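Side-chain contacts in ribosomal-protein-S5-alanine N-acetyltransferase (Vibrio fischeri, PDB 3IGR), which probably transfers an acetyl group from acetyl-CoA to the N-terminal alanine of ribosomal protein uS5, as a member of the GNAT acetyltransferase family: residues K146-L151 and I173-I178; I133-I138 and L151-E156; G82-S87 and G111-A116. All blocks are in the same frame, centred on the assembly; numbering follows the deposited sequence. Where two conformers were deposited one is given.

All three contacts bring pieces of the chain against one mixed sheet of the GNAT domain. Interaction 3 comes first along the chain, joining strand 79-90 to helix 112-126 before interactions 1 and 2 open. Those two alternate in sequence, share Leu-151 and have centres about 3 Å apart: helix 142-150 and the turn after it are set against strands 168-178 and 132-137, which are antiparallel neighbours. Interaction 3 lies about 13 Å from interaction 1 and 14 Å from interaction 2, centre to centre. Leu-151 packs on Arg-114, tying the turn after helix 142-150 to helix 112-126, while Ile-133 on Tyr-86 joins strands 132-137 and 79-90 of the sheet.

Interaction 1 of 3, residues K146-L151 and I173-I178; sequences KVLAAL and ILTSKI
Lys-177 reaches from strand 168-178 to the end of helix 142-150 and gives a hydrogen bond from NZ to the backbone O of Leu-151, 2.7 Å long. CG stands anti to the backbone N (chi1 -167°) and the rest of the chain is extended, which carries the ammonium group the full length of the side chain. The donor meets the oxygen with a C=O...N angle of 156°, tilted 21° from the carbonyl plane. The last two methylenes come close to the same oxygen, CE of Lys-177 at 3.3 Å from O of Leu-151. It is thus the main chain of Leu-151, the first residue to leave helical geometry, that meets the lysine; its side chain turns to Arg-114, Val-117 and Asn-118 of helix 112-126. One turn earlier, Leu-148 points its CB at the strand and lays CD1 against Thr-175, with OG1 of Thr-175 3.8 Å from CD1 of Leu-148. The hydroxyl is engaged elsewhere, hydrogen-bonded to the backbone O of Ala-135 on the neighbouring strand 132-137, so a methyl rests beside an oxygen whose polar need is already met. Phe-153 touches Leu-148, Thr-175 and Lys-177 and so joins the two points of contact. The helix is therefore held to the sheet by van der Waals contact of Leu-148 with Thr-175, backed by Ala-135 and Tyr-137 of strand 132-137, and by one charged donor just past its C-terminal end, where the partial negative charge of the helix dipole would probably strengthen the pull on the ammonium group.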
# COMPACT_ATOMS: atom_id res chain seq x y z
N LYS A 146 -11.95 -0.06 2.41
CA LYS A 146 -10.65 -0.53 1.92
C LYS A 146 -9.63 0.58 1.78
O LYS A 146 -8.45 0.38 2.09
CB LYS A 146 -10.80 -1.33 0.62
CG LYS A 146 -10.91 -2.86 0.86
CD LYS A 146 -11.81 -3.21 2.08
CE LYS A 146 -11.03 -3.21 3.42
NZ LYS A 146 -11.91 -3.20 4.62
N VAL A 147 -10.08 1.76 1.35
CA VAL A 147 -9.23 2.93 1.32
C VAL A 147 -8.66 3.18 2.72
O VAL A 147 -7.44 3.21 2.90
CB VAL A 147 -9.99 4.18 0.81
CG1 VAL A 147 -9.22 5.46 1.18
CG2 VAL A 147 -10.21 4.09 -0.69
N LEU A 148 -9.55 3.34 3.70
CA LEU A 148 -9.15 3.65 5.07
C LEU A 148 -8.23 2.58 5.66
O LEU A 148 -7.22 2.91 6.29
CB LEU A 148 -10.38 3.87 5.96
CG LEU A 148 -11.23 5.10 5.59
CD1 LEU A 148 -12.51 5.16 6.40
CD2 LEU A 148 -10.45 6.39 5.78
N ALA A 149 -8.56 1.31 5.44
CA ALA A 149 -7.72 0.22 5.92
C ALA A 149 -6.32 0.32 5.30
O ALA A 149 -5.31 0.14 5.99
CB ALA A 149 -8.35 -1.14 5.59
N ALA A 150 -6.26 0.62 4.00
CA ALA A 150 -4.99 0.65 3.29
C ALA A 150 -4.08 1.79 3.80
O ALA A 150 -2.85 1.71 3.68
CB ALA A 150 -5.20 0.77 1.79
N LEU A 151 -4.71 2.82 4.37
CA LEU A 151 -4.01 4.00 4.84
C LEU A 151 -3.71 3.96 6.33
O LEU A 151 -3.21 4.93 6.90
CB LEU A 151 -4.83 5.24 4.48
CG LEU A 151 -4.89 5.45 2.96
CD1 LEU A 151 -5.67 6.71 2.65
CD2 LEU A 151 -3.48 5.55 2.40
N ILE A 173 -19.11 3.40 10.88
CA ILE A 173 -17.90 3.00 11.58
C ILE A 173 -17.06 4.23 11.85
O ILE A 173 -16.87 5.04 10.96
CB ILE A 173 -17.08 1.97 10.75
CG1 ILE A 173 -17.94 0.76 10.35
CG2 ILE A 173 -15.84 1.54 11.51
CD1 ILE A 173 -18.50 -0.04 11.52
N LEU A 174 -16.58 4.39 13.07
CA LEU A 174 -15.70 5.52 13.38
C LEU A 174 -14.26 5.04 13.32
O LEU A 174 -13.91 4.01 13.91
CB LEU A 174 -16.01 6.11 14.77
CG LEU A 174 -17.49 6.36 15.10
CD1 LEU A 174 -17.69 6.63 16.57
CD2 LEU A 174 -18.04 7.49 14.26
N THR A 175 -13.43 5.77 12.60
CA THR A 175 -12.02 5.41 12.47
C THR A 175 -11.14 6.64 12.61
O THR A 175 -11.61 7.79 12.46
CB THR A 175 -11.71 4.72 11.10
OG1 THR A 175 -11.66 5.69 10.04
CG2 THR A 175 -12.74 3.66 10.76
N SER A 176 -9.86 6.41 12.91
CA SER A 176 -8.95 7.54 12.97
C SER A 176 -7.52 7.12 12.63
O SER A 176 -7.18 5.95 12.68
CB SER A 176 -8.98 8.20 14.34
OG SER A 176 -8.28 7.39 15.26
N LYS A 177 -6.72 8.10 12.26
CA LYS A 177 -5.29 7.92 12.17
C LYS A 177 -4.63 9.01 13.03
O LYS A 177 -5.02 10.17 12.96
CB LYS A 177 -4.83 8.05 10.72
CG LYS A 177 -3.40 7.57 10.49
CD LYS A 177 -3.03 7.63 9.01
CE LYS A 177 -1.63 7.05 8.82
NZ LYS A 177 -1.34 6.76 7.39
N ILE A 178 -3.66 8.58 13.85
CA ILE A 178 -3.00 9.44 14.85
C ILE A 178 -1.56 9.63 14.42
O ILE A 178 -0.86 8.68 14.07
CB ILE A 178 -3.08 8.78 16.28
CG1 ILE A 178 -4.54 8.81 16.80
CG2 ILE A 178 -2.14 9.46 17.28
CD1 ILE A 178 -4.83 7.81 17.95

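Interaction 2 of 3, residues I133-I138 and L151-E156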
# COMPACT_ATOMS: atom_id res chain seq x y z
N ILE A 133 -6.70 12.52 12.50
CA ILE A 133 -7.63 12.70 11.38
C ILE A 133 -8.70 11.64 11.58
O ILE A 133 -8.37 10.44 11.75
CB ILE A 133 -6.98 12.52 9.95
CG1 ILE A 133 -5.81 13.48 9.70
CG2 ILE A 133 -8.00 12.70 8.85
CD1 ILE A 133 -6.21 14.90 9.50
N MSE A 134 -9.95 12.05 11.58
CA MSE A 134 -11.11 11.22 11.76
C MSE A 134 -11.82 10.95 10.42
O MSE A 134 -11.94 11.81 9.62
CB MSE A 134 -12.10 11.89 12.71
CG MSE A 134 -11.75 11.83 14.19
SE MSE A 134 -12.75 13.01 15.44
CE MSE A 134 -12.97 14.54 14.37
N ALA A 135 -12.29 9.75 10.24
CA ALA A 135 -13.09 9.36 9.08
C ALA A 135 -14.17 8.41 9.57
O ALA A 135 -13.93 7.65 10.52
CB ALA A 135 -12.23 8.66 8.02
N ALA A 136 -15.34 8.49 8.95
CA ALA A 136 -16.49 7.67 9.30
C ALA A 136 -17.14 7.18 8.00
O ALA A 136 -17.27 7.93 7.04
CB ALA A 136 -17.49 8.49 10.09
N TYR A 137 -17.55 5.92 7.98
CA TYR A 137 -18.09 5.32 6.76
C TYR A 137 -19.23 4.36 7.07
O TYR A 137 -19.23 3.69 8.13
CB TYR A 137 -16.99 4.62 5.96
CG TYR A 137 -16.40 3.37 6.59
CD1 TYR A 137 -16.91 2.10 6.29
CD2 TYR A 137 -15.30 3.45 7.46
CE1 TYR A 137 -16.37 0.95 6.84
CE2 TYR A 137 -14.74 2.29 8.03
CZ TYR A 137 -15.28 1.06 7.71
OH TYR A 137 -14.75 -0.07 8.28
N ILE A 138 -20.19 4.29 6.16
CA ILE A 138 -21.30 3.34 6.28
C ILE A 138 -20.70 1.92 6.09
O ILE A 138 -19.97 1.69 5.13
CB ILE A 138 -22.41 3.62 5.23
CG1 ILE A 138 -23.06 4.99 5.46
CG2 ILE A 138 -23.48 2.50 5.24
CD1 ILE A 138 -23.71 5.63 4.20
N LEU A 151 -4.71 2.82 4.37
CA LEU A 151 -4.01 4.00 4.84
C LEU A 151 -3.71 3.96 6.33
O LEU A 151 -3.21 4.93 6.90
CB LEU A 151 -4.83 5.24 4.48
CG LEU A 151 -4.89 5.45 2.96
CD1 LEU A 151 -5.67 6.71 2.65
CD2 LEU A 151 -3.48 5.55 2.40
N GLY A 152 -4.02 2.83 6.95
CA GLY A 152 -3.73 2.61 8.35
C GLY A 152 -4.64 3.29 9.37
O GLY A 152 -4.22 3.48 10.50
N PHE A 153 -5.86 3.68 8.96
CA PHE A 153 -6.88 4.16 9.91
C PHE A 153 -7.33 3.01 10.79
O PHE A 153 -7.47 1.89 10.32
CB PHE A 153 -8.09 4.75 9.18
CG PHE A 153 -7.85 6.14 8.65
CD1 PHE A 153 -7.02 6.35 7.56
CD2 PHE A 153 -8.47 7.23 9.24
CE1 PHE A 153 -6.80 7.64 7.06
CE2 PHE A 153 -8.25 8.54 8.77
CZ PHE A 153 -7.42 8.74 7.67
N VAL A 154 -7.52 3.29 12.08
CA VAL A 154 -7.86 2.25 13.05
C VAL A 154 -9.31 2.47 13.48
O VAL A 154 -9.69 3.60 13.84
CB VAL A 154 -6.91 2.32 14.28
CG1 VAL A 154 -7.34 1.33 15.40
CG2 VAL A 154 -5.48 2.02 13.85
N LYS A 155 -10.12 1.42 13.41
CA LYS A 155 -11.50 1.48 13.89
C LYS A 155 -11.55 1.82 15.38
O LYS A 155 -10.91 1.16 16.19
CB LYS A 155 -12.23 0.14 13.62
CG LYS A 155 -13.68 0.09 14.15
CD LYS A 155 -14.34 -1.29 13.95
CE LYS A 155 -15.69 -1.34 14.64
NZ LYS A 155 -16.48 -2.55 14.23
N GLU A 156 -12.31 2.86 15.74
CA GLU A 156 -12.48 3.27 17.13
C GLU A 156 -13.80 2.83 17.73
O GLU A 156 -13.95 2.80 18.94
CB GLU A 156 -12.38 4.79 17.24
CG GLU A 156 -11.00 5.28 16.91
CD GLU A 156 -10.80 6.73 17.24
OE1 GLU A 156 -11.77 7.51 17.25
OE2 GLU A 156 -9.64 7.08 17.47
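Phe-153 overlaps Ile-133 and Ala-135 with the far end of its ring, and this one side chain carries nearly all of the contact. CE2 of Phe-153 lies 3.5 Å from the backbone O of Ile-133, while CZ of Phe-153 is 4.2 Å from CG2 of Ile-133. The methyl of Ala-135, two residues along the strand on the same side of the sheet, approaches CE2 of Phe-153 at 4.1 Å. Both the carbonyl oxygen and the alanine methyl meet the ring obliquely. In Ile-133 the branches divide the work: CG2 stands anti to the backbone N and meets the ring, whereas the CG1 arm, with chi1 at -58°, leads away from it, and the side chain also packs on Phe-125 and Val-99. The phenylalanine follows directly on the turn that ends helix 142-150, a Schellman motif in which Gly-152, with positive phi, is the C-prime residue; N of Phe-153 bonds back to O of Leu-148, and N of Gly-152 to O of Ala-149. The turn lets the chain leave helix 142-150, which follows strand 132-137, and enter strand 154-162, and in this GNAT domain the aromatic ring lies between the end of the helix and strand 132-137. CB of Leu-151 lies at the edge of the ring, in its plane. Farther along, Glu-156 forms a salt bridge through OE1 with NH2 of Arg-132, the residue just before Ile-133, and its OE2 accepts a second partner, OG of Ser-176.

Interaction 3 of 3, residues G82-S87 and G111-A116; sequences GTVSYS and GIMRRA
This is an apolar helix-on-sheet contact near the middle of the molecule, where the first turn of helix 112-126 lies over strand 79-90. The short axes approach to 9.4 Å and run in roughly the same direction, 34° apart. Val-84 is the main strand residue: its CB points at the helix, and CG2 alone does the touching, meeting CE of Met-113 at 3.8 Å and CB of Ala-116 at 4.0 Å. With chi1 at -176°, CG1 takes the place anti to the backbone N and leaves CG2 beside that nitrogen, turned to both helix residues. Met-113, present as selenomethionine, starts with CG anti to the backbone N and then bends at chi2 and chi3, which brings its terminal methyl round to the strand. There CE of Met-113 also comes to 3.7 Å from the backbone O of Thr-83. Val-84 and Met-113 lie alongside each other, running in opposite senses, whereas Ala-116 points its methyl toward the strand, where the backbones come nearest, 7.3 Å between CA of Val-84 and CA of Ala-116. Thr-83 turns its side chain to the other face of the sheet, where it packs on helix 20-29 and OG1 is hydrogen-bonded to OG of Ser-102. On the outer side of the helix, NH2 of Arg-114 is hydrogen-bonded to OD1 of Asn-76 of the second subunit. Gly-111, with positive phi, sits at the N-cap of the helix, a position consistent with the turn that in GNAT enzymes leads into this helix and binds the pyrophosphate of CoA.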
# COMPACT_ATOMS: atom_id res chain seq x y z
N GLY A 82 -12.44 14.07 -8.42
CA GLY A 82 -12.43 13.66 -7.01
C GLY A 82 -12.20 14.83 -6.09
O GLY A 82 -11.80 15.91 -6.53
N THR A 83 -12.46 14.61 -4.80
CA THR A 83 -12.29 15.63 -3.78
C THR A 83 -11.78 14.95 -2.51
O THR A 83 -12.05 13.77 -2.27
CB THR A 83 -13.64 16.34 -3.42
OG1 THR A 83 -14.56 15.37 -2.92
CG2 THR A 83 -14.27 17.07 -4.62
N VAL A 84 -11.02 15.69 -1.72
CA VAL A 84 -10.62 15.23 -0.38
C VAL A 84 -10.75 16.47 0.47
O VAL A 84 -10.04 17.45 0.23
CB VAL A 84 -9.17 14.65 -0.32
CG1 VAL A 84 -8.86 14.10 1.07
CG2 VAL A 84 -8.96 13.52 -1.35
N SER A 85 -11.67 16.44 1.43
CA SER A 85 -11.99 17.64 2.19
C SER A 85 -11.66 17.45 3.66
O SER A 85 -12.17 16.53 4.29
CB SER A 85 -13.48 17.97 2.05
OG SER A 85 -13.83 19.02 2.93
N TYR A 86 -10.80 18.31 4.19
CA TYR A 86 -10.48 18.32 5.63
C TYR A 86 -11.24 19.48 6.25
O TYR A 86 -11.04 20.64 5.89
CB TYR A 86 -8.97 18.44 5.87
CG TYR A 86 -8.23 17.27 5.29
CD1 TYR A 86 -8.03 16.11 6.03
CD2 TYR A 86 -7.77 17.30 3.96
CE1 TYR A 86 -7.36 15.02 5.48
CE2 TYR A 86 -7.10 16.21 3.40
CZ TYR A 86 -6.91 15.07 4.18
OH TYR A 86 -6.29 13.99 3.65
N SER A 87 -12.16 19.14 7.16
CA SER A 87 -13.06 20.09 7.76
C SER A 87 -13.17 19.84 9.26
O SER A 87 -12.64 18.84 9.77
CB SER A 87 -14.45 19.94 7.15
OG SER A 87 -14.95 18.64 7.45
N GLY A 111 -7.09 2.95 -7.61
CA GLY A 111 -6.37 3.41 -6.43
C GLY A 111 -6.20 4.92 -6.35
O GLY A 111 -5.36 5.43 -5.59
N ILE A 112 -6.99 5.66 -7.12
CA ILE A 112 -6.80 7.12 -7.17
C ILE A 112 -7.17 7.72 -5.81
O ILE A 112 -6.50 8.63 -5.33
CB ILE A 112 -7.61 7.77 -8.32
CG1 ILE A 112 -7.06 7.31 -9.69
CG2 ILE A 112 -7.58 9.30 -8.23
CD1 ILE A 112 -8.04 7.46 -10.81
N MSE A 113 -8.23 7.20 -5.19
CA MSE A 113 -8.71 7.75 -3.94
C MSE A 113 -7.69 7.52 -2.83
O MSE A 113 -7.39 8.43 -2.05
CB MSE A 113 -10.06 7.14 -3.58
CG MSE A 113 -10.79 7.90 -2.48
SE MSE A 113 -11.76 9.46 -3.17
CE MSE A 113 -10.31 10.75 -3.49
N ARG A 114 -7.19 6.30 -2.74
CA ARG A 114 -6.16 5.94 -1.77
C ARG A 114 -4.94 6.87 -1.86
O ARG A 114 -4.51 7.43 -0.83
CB ARG A 114 -5.74 4.49 -1.96
CG ARG A 114 -4.75 3.99 -0.91
CD ARG A 114 -4.07 2.70 -1.35
NE ARG A 114 -3.24 2.90 -2.53
CZ ARG A 114 -3.42 2.28 -3.70
NH1 ARG A 114 -4.40 1.41 -3.85
NH2 ARG A 114 -2.60 2.52 -4.70
N ARG A 115 -4.40 7.06 -3.06
CA ARG A 115 -3.26 7.96 -3.26
C ARG A 115 -3.56 9.40 -2.91
O ARG A 115 -2.75 10.07 -2.27
CB ARG A 115 -2.70 7.90 -4.70
CG ARG A 115 -2.22 6.53 -5.17
CD ARG A 115 -1.49 6.65 -6.55
NE ARG A 115 -0.14 7.24 -6.42
CZ ARG A 115 0.82 7.17 -7.34
NH1 ARG A 115 0.61 6.55 -8.49
NH2 ARG A 115 2.01 7.72 -7.12
N ALA A 116 -4.73 9.90 -3.35
CA ALA A 116 -5.14 11.28 -3.07
C ALA A 116 -5.25 11.56 -1.57
O ALA A 116 -4.77 12.59 -1.07
CB ALA A 116 -6.47 11.62 -3.80